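Local structure of AlgW protein (Pseudomonas aeruginosa, 7CO3) at residues N68-K73 with S104-A109. The protein probably acts as a serine endopeptidase of the HtrA type, joining a trypsin-like protease domain to a peptide-binding PDZ domain. The protein carries 1 engineered substitution. Residues are numbered along the deposited sequence; the frame is centred on the assembly and turned at random.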
ATOM      1  N   ASN B  68       5.266  -8.784  20.536  1.00 24.44           N
ATOM      2  CA  ASN B  68       5.742  -7.407  20.556  1.00 28.65           C
ATOM      3  C   ASN B  68       6.984  -7.255  21.440  1.00 33.01           C
ATOM      4  O   ASN B  68       7.084  -7.849  22.519  1.00 28.84           O
ATOM      5  CB  ASN B  68       4.630  -6.472  21.045  1.00 27.96           C
ATOM      6  CG  ASN B  68       3.395  -6.508  20.147  1.00 26.72           C
ATOM      7  OD1 ASN B  68       3.475  -6.900  18.993  1.00 28.95           O
ATOM      8  ND2 ASN B  68       2.256  -6.116  20.682  1.00 34.01           N
ATOM      9  N   LEU B  69       7.905  -6.410  20.995  1.00 25.30           N
ATOM     10  CA  LEU B  69       9.113  -6.067  21.732  1.00 30.91           C
ATOM     11  C   LEU B  69       9.049  -4.588  22.108  1.00 37.49           C
ATOM     12  O   LEU B  69       8.757  -3.739  21.252  1.00 28.85           O
ATOM     13  CB  LEU B  69      10.384  -6.317  20.906  1.00 21.84           C
ATOM     14  CG  LEU B  69      10.910  -7.744  20.618  1.00 31.53           C
ATOM     15  CD1 LEU B  69      12.314  -7.670  20.074  1.00 24.96           C
ATOM     16  CD2 LEU B  69      10.868  -8.708  21.852  1.00 30.12           C
ATOM     17  N   TYR B  70       9.337  -4.298  23.384  1.00 31.21           N
ATOM     18  CA  TYR B  70       9.470  -2.948  23.935  1.00 35.32           C
ATOM     19  C   TYR B  70      10.818  -2.871  24.621  1.00 34.08           C
ATOM     20  O   TYR B  70      11.045  -3.586  25.600  1.00 34.79           O
ATOM     21  CB  TYR B  70       8.355  -2.623  24.937  1.00 35.03           C
ATOM     22  CG  TYR B  70       6.985  -2.886  24.401  1.00 31.97           C
ATOM     23  CD1 TYR B  70       6.420  -2.047  23.443  1.00 36.78           C
ATOM     24  CD2 TYR B  70       6.260  -3.987  24.817  1.00 35.72           C
ATOM     25  CE1 TYR B  70       5.167  -2.290  22.925  1.00 33.89           C
ATOM     26  CE2 TYR B  70       5.007  -4.246  24.309  1.00 33.79           C
ATOM     27  CZ  TYR B  70       4.465  -3.401  23.366  1.00 36.33           C
ATOM     28  OH  TYR B  70       3.225  -3.663  22.873  1.00 48.40           O
ATOM     29  N   THR B  71      11.701  -2.017  24.102  1.00 36.93           N
ATOM     30  CA  THR B  71      13.081  -1.921  24.545  1.00 42.21           C
ATOM     31  C   THR B  71      13.354  -0.517  25.084  1.00 47.79           C
ATOM     32  O   THR B  71      12.855   0.479  24.544  1.00 42.95           O
ATOM     33  CB  THR B  71      14.072  -2.280  23.408  1.00 38.21           C
ATOM     34  OG1 THR B  71      14.001  -1.319  22.338  1.00 42.04           O
ATOM     35  CG2 THR B  71      13.768  -3.648  22.848  1.00 39.25           C
ATOM     36  N   THR B  72      14.125  -0.449  26.167  1.00 45.59           N
ATOM     37  CA  THR B  72      14.575   0.817  26.726  1.00 51.42           C
ATOM     38  C   THR B  72      16.091   0.852  26.699  1.00 56.24           C
ATOM     39  O   THR B  72      16.745  -0.149  27.007  1.00 59.80           O
ATOM     40  CB  THR B  72      14.028   1.060  28.132  1.00 47.17           C
ATOM     41  OG1 THR B  72      14.153  -0.141  28.897  1.00 53.41           O
ATOM     42  CG2 THR B  72      12.567   1.427  28.067  1.00 49.62           C
ATOM     43  N   LYS B  73      16.628   2.010  26.305  1.00 67.46           N
ATOM     44  CA  LYS B  73      18.032   2.223  25.973  1.00 71.55           C
ATOM     45  C   LYS B  73      18.377   3.664  26.325  1.00 81.88           C
ATOM     46  O   LYS B  73      17.498   4.466  26.633  1.00 78.73           O
ATOM     47  CB  LYS B  73      18.284   1.956  24.479  1.00 83.92           C
ATOM     48  CG  LYS B  73      19.743   1.981  24.057  1.00 88.65           C
ATOM     49  CD  LYS B  73      19.910   2.361  22.594  1.00 87.23           C
ATOM     50  CE  LYS B  73      21.232   1.831  22.038  1.00 85.03           C
ATOM     51  NZ  LYS B  73      22.425   2.283  22.805  1.00 84.95           N
ATOM     52  N   SER B 104      12.978   4.813  24.658  1.00 48.53           N
ATOM     53  CA  SER B 104      12.071   3.689  24.483  1.00 45.05           C
ATOM     54  C   SER B 104      11.818   3.485  22.990  1.00 43.46           C
ATOM     55  O   SER B 104      11.693   4.455  22.237  1.00 38.75           O
ATOM     56  CB  SER B 104      10.750   3.907  25.242  1.00 42.28           C
ATOM     57  OG  SER B 104       9.858   4.724  24.503  1.00 42.68           O
ATOM     58  N   SER B 105      11.771   2.225  22.558  1.00 41.09           N
ATOM     59  CA  SER B 105      11.477   1.903  21.166  1.00 40.76           C
ATOM     60  C   SER B 105      10.799   0.539  21.093  1.00 39.16           C
ATOM     61  O   SER B 105      10.729  -0.206  22.076  1.00 35.53           O
ATOM     62  CB  SER B 105      12.737   1.958  20.306  1.00 36.62           C
ATOM     63  OG  SER B 105      13.789   1.272  20.943  1.00 45.48           O
ATOM     64  N   LEU B 106      10.301   0.224  19.901  1.00 38.17           N
ATOM     65  CA  LEU B 106       9.298  -0.818  19.683  1.00 40.90           C
ATOM     66  C   LEU B 106       9.768  -1.730  18.560  1.00 28.90           C
ATOM     67  O   LEU B 106      10.584  -1.338  17.738  1.00 27.89           O
ATOM     68  CB  LEU B 106       7.959  -0.218  19.271  1.00 39.69           C
ATOM     69  CG  LEU B 106       6.845  -0.056  20.277  1.00 44.43           C
ATOM     70  CD1 LEU B 106       7.417   0.547  21.528  1.00 59.36           C
ATOM     71  CD2 LEU B 106       5.821   0.856  19.652  1.00 47.12           C
ATOM     72  N   GLY B 107       9.187  -2.920  18.497  1.00 29.38           N
ATOM     73  CA  GLY B 107       9.551  -3.875  17.465  1.00 29.12           C
ATOM     74  C   GLY B 107       8.737  -5.141  17.623  1.00 23.97           C
ATOM     75  O   GLY B 107       7.731  -5.166  18.333  1.00 24.11           O
ATOM     76  N   SER B 108       9.154  -6.181  16.896  1.00 21.30           N
ATOM     77  CA  SER B 108       8.501  -7.475  16.973  1.00 21.16           C
ATOM     78  C   SER B 108       9.577  -8.557  17.086  1.00 24.06           C
ATOM     79  O   SER B 108      10.768  -8.277  16.990  1.00 21.45           O
ATOM     80  CB  SER B 108       7.616  -7.739  15.744  1.00 27.39           C
ATOM     81  OG  SER B 108       6.886  -6.563  15.395  1.00 30.61           O
ATOM     82  N   ALA B 109       9.138  -9.799  17.280  1.00 22.24           N
ATOM     83  CA  ALA B 109      10.053 -10.934  17.393  1.00 25.86           C
ATOM     84  C   ALA B 109       9.261 -12.210  17.160  1.00 24.70           C
ATOM     85  O   ALA B 109       8.042 -12.233  17.297  1.00 24.90           O
ATOM     86  CB  ALA B 109      10.753 -10.988  18.759  1.00 25.79           C
TER
HETATM   87  O   HOH W   1      13.754  -0.940  19.846  1.00 42.75           O
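L69 and T71 pair with G107 and S105 across two neighbouring antiparallel strands of the six-stranded β-barrel, one of the two barrels of the trypsin-like protease fold. T71 and S105 exchange two sound backbone bonds, T71 N to S105 O and S105 N to T71 O, both 2.9 Å. L69 N likewise gives a straight bond to G107 O, but the return bond from G107 N to L69 O is weak, its N-H...O angle only 128°.

Packing is tight on the face of L69. Its CG lies 3.7 Å from A109 CB, and with that carbon anti to its carbonyl carbon (chi1 -73°) the isobutyl group lies over the methyl; V133, T120 and V124 of helix 122-125 close in around it, consistent with a place in the buried interior.

The other face is more solvent-exposed, yet close: Y70 meets L106 at the ring edge, in plane, with Y70 CD1 3.4 Å from L106 CD1, while the Y70 side chain also touches A134 and N186. Back on the L69 face, toward the C-terminal end of strand 66-72 and the start of strand 104-113, exposed S105 joins buried T71 at a hydrated margin: one water sits a short 2.5 Å from both T71 OG1 and S105 OG.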